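Local atomic coordinates of nudix hydrolase DR_0079 (Deinococcus radiodurans, PDB entry 2O5F), a protein that hydrolyses nucleoside di- and triphosphates to monophosphates with the help of magnesium, showing a marked preference for CDP and CTP. Residues 27-31 with 32-36; 103-107 with 108-112; 111-114 with 115-118. All blocks are in the same frame, centred on the assembly; numbering follows the deposited sequence.

Interaction 1. Residues 27-31 with 32-36; sequences PALRW and ERVRV
The guanidinium of Arg-33 is met on one face by the aliphatic part of Arg-30, whose CG sits over the rim of the group, 4.1 Å from NH1 of Arg-33. The two arginine side chains run side by side in the same direction with their guanidinium planes only 4° apart. Their charged ends do not touch each other; the methylenes of Arg-30 meet both the guanidinium and the aliphatic part of Arg-33, with CB of Arg-30 3.7 Å from CD of Arg-33. The indole of Trp-31 has CD2 of Leu-29 over the margin of one face, while Val-34 approaches obliquely, its CG2 tightly packed 3.4 Å from CE3 of Trp-31. CG1, the other branch of Val-34, turns to Leu-29 and reaches CD1 at 3.7 Å, so that one valine serves two hydrophobic neighbours. Glu-32 folds back on the chain: with CG wedged between its own backbone N and carbonyl carbon (chi1 61°) and a further bend at the next bond, its carboxylate lies alongside Arg-30. OE2 remains 4.5 Å from NE of Arg-30, too far for a salt bridge, although the opposite charges may still attract weakly.

Two backbone hydrogen bonds hold the turn beneath these side chains. N of Arg-33 donates to O of Arg-30 at 3.0 Å, and N of Val-34 to O of Trp-31 at 3.2 Å. Val-34 also bonds through its backbone to Phe-115, and Glu-32 packs on Pro-107. Successive bonds from residue i+3 back to residue i define a single turn of 3-10 helix, which here redirects the chain after strand 18-23 and leads it into strand 35-42 of the central Nudix sheet.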
loop_
_atom_site.group_PDB
_atom_site.type_symbol
_atom_site.label_atom_id
_atom_site.label_comp_id
_atom_site.label_asym_id
_atom_site.label_seq_id
_atom_site.Cartn_x
_atom_site.Cartn_y
_atom_site.Cartn_z
ATOM N N PRO A 27 -11.192 -18.933 5.105
ATOM C CA PRO A 27 -10.440 -19.139 6.347
ATOM C C PRO A 27 -9.039 -19.720 6.139
ATOM O O PRO A 27 -8.183 -19.609 7.016
ATOM C CB PRO A 27 -11.348 -20.078 7.145
ATOM C CG PRO A 27 -12.058 -20.845 6.068
ATOM C CD PRO A 27 -12.412 -19.754 5.098
ATOM N N ALA A 28 -8.798 -20.334 4.984
ATOM C CA ALA A 28 -7.482 -20.904 4.715
ATOM C C ALA A 28 -6.529 -19.881 4.107
ATOM O O ALA A 28 -5.367 -20.189 3.830
ATOM C CB ALA A 28 -7.600 -22.112 3.793
ATOM N N LEU A 29 -7.012 -18.658 3.917
ATOM C CA LEU A 29 -6.189 -17.607 3.334
ATOM C C LEU A 29 -4.903 -17.351 4.116
ATOM O O LEU A 29 -4.905 -17.270 5.346
ATOM C CB LEU A 29 -6.988 -16.301 3.222
ATOM C CG LEU A 29 -6.219 -15.081 2.691
ATOM C CD1 LEU A 29 -5.648 -15.374 1.311
ATOM C CD2 LEU A 29 -7.148 -13.871 2.636
ATOM N N ARG A 30 -3.808 -17.238 3.374
ATOM C CA ARG A 30 -2.482 -16.964 3.919
ATOM C C ARG A 30 -1.969 -15.760 3.127
ATOM O O ARG A 30 -1.840 -15.832 1.906
ATOM C CB ARG A 30 -1.562 -18.166 3.697
ATOM C CG ARG A 30 -1.875 -19.367 4.562
ATOM C CD ARG A 30 -1.596 -19.067 6.022
ATOM N NE ARG A 30 -1.607 -20.281 6.836
ATOM C CZ ARG A 30 -2.695 -21.001 7.099
ATOM N NH1 ARG A 30 -3.873 -20.629 6.618
ATOM N NH2 ARG A 30 -2.600 -22.103 7.832
ATOM N N TRP A 31 -1.676 -14.657 3.811
ATOM C CA TRP A 31 -1.233 -13.455 3.106
ATOM C C TRP A 31 0.064 -13.595 2.324
ATOM O O TRP A 31 0.269 -12.897 1.324
ATOM C CB TRP A 31 -1.141 -12.270 4.075
ATOM C CG TRP A 31 -2.501 -11.785 4.497
ATOM C CD1 TRP A 31 -3.082 -11.930 5.726
ATOM C CD2 TRP A 31 -3.478 -11.141 3.665
ATOM N NE1 TRP A 31 -4.362 -11.420 5.710
ATOM C CE2 TRP A 31 -4.630 -10.929 4.459
ATOM C CE3 TRP A 31 -3.492 -10.718 2.327
ATOM C CZ2 TRP A 31 -5.787 -10.323 3.955
ATOM C CZ3 TRP A 31 -4.648 -10.111 1.826
ATOM C CH2 TRP A 31 -5.777 -9.918 2.641
ATOM N N GLU A 32 0.934 -14.499 2.765
ATOM C CA GLU A 32 2.208 -14.716 2.080
ATOM C C GLU A 32 2.006 -15.454 0.754
ATOM O O GLU A 32 2.953 -15.638 -0.024
ATOM C CB GLU A 32 3.164 -15.519 2.970
ATOM C CG GLU A 32 2.639 -16.899 3.343
ATOM C CD GLU A 32 1.950 -16.937 4.699
ATOM O OE1 GLU A 32 1.321 -15.929 5.098
ATOM O OE2 GLU A 32 2.025 -17.998 5.356
ATOM N N ARG A 33 0.770 -15.877 0.504
ATOM C CA ARG A 33 0.442 -16.597 -0.722
ATOM C C ARG A 33 -0.375 -15.755 -1.697
ATOM O O ARG A 33 -0.892 -16.271 -2.689
ATOM C CB ARG A 33 -0.309 -17.888 -0.383
ATOM C CG ARG A 33 0.522 -18.868 0.420
ATOM C CD ARG A 33 -0.282 -20.093 0.818
ATOM N NE ARG A 33 0.532 -21.031 1.584
ATOM C CZ ARG A 33 0.065 -22.153 2.126
ATOM N NH1 ARG A 33 -1.216 -22.479 1.987
ATOM N NH2 ARG A 33 0.876 -22.948 2.811
ATOM N N VAL A 34 -0.496 -14.460 -1.409
ATOM C CA VAL A 34 -1.236 -13.554 -2.285
ATOM C C VAL A 34 -0.469 -12.262 -2.556
ATOM O O VAL A 34 0.575 -12.000 -1.945
ATOM C CB VAL A 34 -2.630 -13.201 -1.715
ATOM C CG1 VAL A 34 -3.451 -14.478 -1.528
ATOM C CG2 VAL A 34 -2.496 -12.450 -0.394
ATOM N N ARG A 35 -1.000 -11.458 -3.477
ATOM C CA ARG A 35 -0.371 -10.202 -3.879
ATOM C C ARG A 35 -1.166 -8.957 -3.476
ATOM O O ARG A 35 -2.398 -8.939 -3.526
ATOM C CB ARG A 35 -0.155 -10.204 -5.405
ATOM C CG ARG A 35 0.433 -11.517 -5.918
ATOM C CD ARG A 35 1.131 -11.436 -7.283
ATOM N NE ARG A 35 0.223 -11.423 -8.416
ATOM C CZ ARG A 35 0.526 -11.865 -9.638
ATOM N NH1 ARG A 35 1.727 -12.370 -9.915
ATOM N NH2 ARG A 35 -0.387 -11.804 -10.591
ATOM N N VAL A 36 -0.446 -7.925 -3.053
ATOM C CA VAL A 36 -1.056 -6.654 -2.680
ATOM C C VAL A 36 -0.242 -5.533 -3.320
ATOM O O VAL A 36 0.861 -5.762 -3.817
ATOM C CB VAL A 36 -1.060 -6.434 -1.141
ATOM C CG1 VAL A 36 -1.869 -7.535 -0.458
ATOM C CG2 VAL A 36 0.371 -6.405 -0.605
#

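Interaction 2. Residues 103-107 with 108-112; sequences ASFSP and FQTTL
A beta hairpin joins strands 98-105 and 115-122 of the mixed Nudix sheet, and its long loop starts with a beta turn over Ser-106 to Gln-109, followed by an ST turn at Thr-110. The organising atom is the carbonyl oxygen of Ser-106, which takes two hydrogen bonds from opposite faces of its plane. N of Gln-109 closes the beta turn at 3.3 Å, standing high above that plane. OG1 of Thr-110 donates from the other face at 2.8 Å, a shorter bond with a donor tilted only 33° from the plane. While donating to O of Ser-106, the same hydroxyl accepts from N of Leu-112 at 3.1 Å, which closes the ST turn and passes the constraint further along the loop.

The hydroxyl of Ser-106 has a comparable role at the start of the loop. With OG roughly anti to the backbone N (chi1 155°), it faces the NH of Phe-108, and OG accepts from N of Phe-108 at 3.1 Å with an angle of 155° at the hydrogen; it also lies at the edge of the Phe-108 ring, near the ring plane. On the strand side, Leu-112 reaches back obliquely to Phe-105, and its CD1 comes to 3.4 Å from both CG and CD2 of that ring. CG2 of Thr-110 is looser, 4.1 Å from CD1 of Phe-105. Helix 159-166 borders this apolar patch through Glu-161, which touches Leu-112, and Arg-165, which touches Phe-105.

Pro-107 adds a CA-H...O contact to O of Leu-112 across the loop. A water bridges backbone and side chain, accepting from N of Ser-106 at 3.0 Å and donating to OE1 of Gln-109 at 2.9 Å.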
loop_
_atom_site.group_PDB
_atom_site.type_symbol
_atom_site.label_atom_id
_atom_site.label_comp_id
_atom_site.label_asym_id
_atom_site.label_seq_id
_atom_site.Cartn_x
_atom_site.Cartn_y
_atom_site.Cartn_z
ATOM N N ALA A 103 9.567 -0.219 -5.594
ATOM C CA ALA A 103 10.220 -1.471 -5.258
ATOM C C ALA A 103 9.239 -2.628 -5.291
ATOM O O ALA A 103 8.028 -2.429 -5.364
ATOM C CB ALA A 103 10.854 -1.375 -3.871
ATOM N N SER A 104 9.784 -3.837 -5.234
ATOM C CA SER A 104 8.998 -5.067 -5.222
ATOM C C SER A 104 9.548 -5.922 -4.084
ATOM O O SER A 104 10.761 -5.986 -3.889
ATOM C CB SER A 104 9.152 -5.806 -6.556
ATOM O OG SER A 104 8.565 -5.069 -7.618
ATOM N N PHE A 105 8.667 -6.573 -3.329
ATOM C CA PHE A 105 9.104 -7.399 -2.207
ATOM C C PHE A 105 8.424 -8.752 -2.116
ATOM O O PHE A 105 7.279 -8.907 -2.530
ATOM C CB PHE A 105 8.853 -6.679 -0.881
ATOM C CG PHE A 105 9.578 -5.376 -0.742
ATOM C CD1 PHE A 105 10.966 -5.343 -0.636
ATOM C CD2 PHE A 105 8.869 -4.183 -0.700
ATOM C CE1 PHE A 105 11.640 -4.131 -0.486
ATOM C CE2 PHE A 105 9.527 -2.963 -0.550
ATOM C CZ PHE A 105 10.913 -2.935 -0.443
ATOM N N SER A 106 9.146 -9.713 -1.540
ATOM C CA SER A 106 8.638 -11.056 -1.308
ATOM C C SER A 106 8.441 -11.226 0.200
ATOM O O SER A 106 9.245 -10.734 1.001
ATOM C CB SER A 106 9.632 -12.116 -1.804
ATOM O OG SER A 106 9.438 -13.342 -1.106
ATOM N N PRO A 107 7.362 -11.915 0.601
ATOM C CA PRO A 107 7.009 -12.185 1.998
ATOM C C PRO A 107 8.019 -13.105 2.686
ATOM O O PRO A 107 8.056 -13.191 3.915
ATOM C CB PRO A 107 5.651 -12.875 1.899
ATOM C CG PRO A 107 5.153 -12.544 0.540
ATOM C CD PRO A 107 6.364 -12.490 -0.316
ATOM N N PHE A 108 8.806 -13.831 1.896
ATOM C CA PHE A 108 9.791 -14.745 2.473
ATOM C C PHE A 108 11.186 -14.149 2.558
ATOM O O PHE A 108 12.062 -14.716 3.207
ATOM C CB PHE A 108 9.850 -16.051 1.679
ATOM C CG PHE A 108 8.519 -16.708 1.520
ATOM C CD1 PHE A 108 7.734 -16.442 0.408
ATOM C CD2 PHE A 108 8.024 -17.555 2.503
ATOM C CE1 PHE A 108 6.466 -17.010 0.273
ATOM C CE2 PHE A 108 6.756 -18.128 2.380
ATOM C CZ PHE A 108 5.977 -17.853 1.261
ATOM N N GLN A 109 11.395 -13.007 1.913
ATOM C CA GLN A 109 12.702 -12.359 1.941
ATOM C C GLN A 109 12.724 -11.132 2.844
ATOM O O GLN A 109 13.763 -10.493 3.010
ATOM C CB GLN A 109 13.113 -11.942 0.534
ATOM C CG GLN A 109 13.287 -13.093 -0.428
ATOM C CD GLN A 109 13.841 -12.621 -1.752
ATOM O OE1 GLN A 109 13.261 -11.752 -2.398
ATOM N NE2 GLN A 109 14.972 -13.184 -2.160
ATOM N N THR A 110 11.569 -10.817 3.421
ATOM C CA THR A 110 11.394 -9.667 4.300
ATOM C C THR A 110 10.357 -10.051 5.345
ATOM O O THR A 110 9.926 -11.203 5.405
ATOM C CB THR A 110 10.812 -8.465 3.535
ATOM O OG1 THR A 110 9.508 -8.803 3.036
ATOM C CG2 THR A 110 11.711 -8.072 2.369
ATOM N N THR A 111 9.954 -9.096 6.176
ATOM C CA THR A 111 8.913 -9.397 7.151
ATOM C C THR A 111 7.600 -8.763 6.704
ATOM O O THR A 111 6.708 -8.520 7.519
ATOM C CB THR A 111 9.266 -8.927 8.595
ATOM O OG1 THR A 111 9.935 -7.659 8.562
ATOM C CG2 THR A 111 10.138 -9.960 9.282
ATOM N N LEU A 112 7.490 -8.498 5.403
ATOM C CA LEU A 112 6.270 -7.929 4.846
ATOM C C LEU A 112 5.275 -9.078 4.675
ATOM O O LEU A 112 5.665 -10.228 4.446
ATOM C CB LEU A 112 6.545 -7.231 3.510
ATOM C CG LEU A 112 7.428 -5.977 3.626
ATOM C CD1 LEU A 112 7.852 -5.519 2.236
ATOM C CD2 LEU A 112 6.663 -4.855 4.349
HETATM O O HOH W 1 12.097 -9.222 -1.534
#

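Interaction 3. Residues 111-114 with 115-118; sequences TLSS and FMCV
Between Leu-112 and Met-116 the backbone bends once, at Ser-113 (phi -65°, psi -39°), and is extended from Ser-114 onward, so that the loop curls over the first residues of strand 115-122. No hydrogen bond crosses the bend; the contact is made by the methionine. Its CG occupies the position between the backbone N and the carbonyl carbon (chi1 61°), and the chain then runs straight to SD before bending at the last bond, which brings the methyl group back over the loop. CE there rests 3.8 Å from CB of Leu-112 and 3.5 Å from the carbonyl oxygen of Ser-114, while SD lies 3.9 Å from CD1 of the leucine. The two side chains cross at about a right angle, and the thioether thus touches both the root of Leu-112 and one of its branches.

Ser-114 contributes mainly backbone to this packing. Its hydroxyl is engaged elsewhere, in a hydrogen bond to the carbonyl oxygen of Trp-31, whereas its backbone N is buried and has no partner in the model. Ser-113 likewise turns its hydroxyl to another part of the chain, bonding Asp-158, and OG of Ser-113 stays 4.4 Å from CE of Met-116. The side chain of Phe-115 leaves the backbone away from 111-114 and packs on Ser-106 and Pro-107.

In the fold, strand 115-122 lies between two neighbours. Phe-115 shares backbone hydrogen bonds with both Val-34 and Val-36, the pattern of the parallel pairing with strand 35-42, while Met-116 pairs with Phe-105 of the antiparallel strand 98-105. Over the sheet, Leu-162 of helix 159-166 packs against Leu-112, Met-116 and Val-118.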
loop_
_atom_site.group_PDB
_atom_site.type_symbol
_atom_site.label_atom_id
_atom_site.label_comp_id
_atom_site.label_asym_id
_atom_site.label_seq_id
_atom_site.Cartn_x
_atom_site.Cartn_y
_atom_site.Cartn_z
ATOM N N THR A 111 9.954 -9.096 6.176
ATOM C CA THR A 111 8.913 -9.397 7.151
ATOM C C THR A 111 7.600 -8.763 6.704
ATOM O O THR A 111 6.708 -8.520 7.519
ATOM C CB THR A 111 9.266 -8.927 8.595
ATOM O OG1 THR A 111 9.935 -7.659 8.562
ATOM C CG2 THR A 111 10.138 -9.960 9.282
ATOM N N LEU A 112 7.490 -8.498 5.403
ATOM C CA LEU A 112 6.270 -7.929 4.846
ATOM C C LEU A 112 5.275 -9.078 4.675
ATOM O O LEU A 112 5.665 -10.228 4.446
ATOM C CB LEU A 112 6.545 -7.231 3.510
ATOM C CG LEU A 112 7.428 -5.977 3.626
ATOM C CD1 LEU A 112 7.852 -5.519 2.236
ATOM C CD2 LEU A 112 6.663 -4.855 4.349
ATOM N N SER A 113 3.993 -8.752 4.790
ATOM C CA SER A 113 2.897 -9.729 4.729
ATOM C C SER A 113 2.607 -10.509 3.437
ATOM O O SER A 113 2.257 -11.690 3.498
ATOM C CB SER A 113 1.607 -9.039 5.165
ATOM O OG SER A 113 1.337 -7.937 4.324
ATOM N N SER A 114 2.732 -9.851 2.288
ATOM C CA SER A 114 2.439 -10.467 0.998
ATOM C C SER A 114 3.422 -10.039 -0.075
ATOM O O SER A 114 4.277 -9.188 0.148
ATOM C CB SER A 114 1.047 -10.043 0.511
ATOM O OG SER A 114 0.058 -10.217 1.493
ATOM N N PHE A 115 3.275 -10.637 -1.254
ATOM C CA PHE A 115 4.086 -10.262 -2.392
ATOM C C PHE A 115 3.543 -8.894 -2.749
ATOM O O PHE A 115 2.342 -8.643 -2.626
ATOM C CB PHE A 115 3.878 -11.254 -3.532
ATOM C CG PHE A 115 4.757 -12.461 -3.425
ATOM C CD1 PHE A 115 6.080 -12.402 -3.846
ATOM C CD2 PHE A 115 4.281 -13.640 -2.866
ATOM C CE1 PHE A 115 6.922 -13.503 -3.712
ATOM C CE2 PHE A 115 5.118 -14.747 -2.727
ATOM C CZ PHE A 115 6.445 -14.673 -3.155
ATOM N N MET A 116 4.409 -7.991 -3.178
ATOM C CA MET A 116 3.916 -6.671 -3.480
ATOM C C MET A 116 4.801 -5.806 -4.337
ATOM O O MET A 116 6.011 -6.014 -4.454
ATOM C CB MET A 116 3.662 -5.913 -2.176
ATOM C CG MET A 116 4.909 -5.734 -1.317
ATOM S SD MET A 116 4.586 -4.750 0.169
ATOM C CE MET A 116 3.752 -5.923 1.226
ATOM N N CYS A 117 4.156 -4.829 -4.948
ATOM C CA CYS A 117 4.855 -3.836 -5.717
ATOM C C CYS A 117 4.484 -2.572 -4.959
ATOM O O CYS A 117 3.314 -2.372 -4.602
ATOM C CB CYS A 117 4.345 -3.746 -7.150
ATOM S SG CYS A 117 5.318 -2.592 -8.136
ATOM N N VAL A 118 5.489 -1.748 -4.691
ATOM C CA VAL A 118 5.301 -0.490 -3.984
ATOM C C VAL A 118 5.556 0.602 -5.016
ATOM O O VAL A 118 6.535 0.546 -5.761
ATOM C CB VAL A 118 6.306 -0.337 -2.817
ATOM C CG1 VAL A 118 5.943 0.871 -1.960
ATOM C CG2 VAL A 118 6.320 -1.604 -1.975
#

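Overall arrangement
The three contacts gather at one end of the central sheet. Interactions 2 and 3 are the closest, with centres about 5 Å apart; they share Thr-111 and Leu-112, and their strands are probably bonded from N of Phe-105 to O of Met-116 at 2.9 Å. Interaction 1, about 11 Å from interaction 3 between centres, joins it on the other side of strand 115-122, with N of Val-36 2.9 Å from O of Phe-115. It meets interaction 2 by packing, CB of Glu-32 on CB of Pro-107 at 3.8 Å. The inferred magnesium ligands of the Nudix box are nearest interaction 1: the side chain of Val-36 is about 8 Å from that of Glu-85.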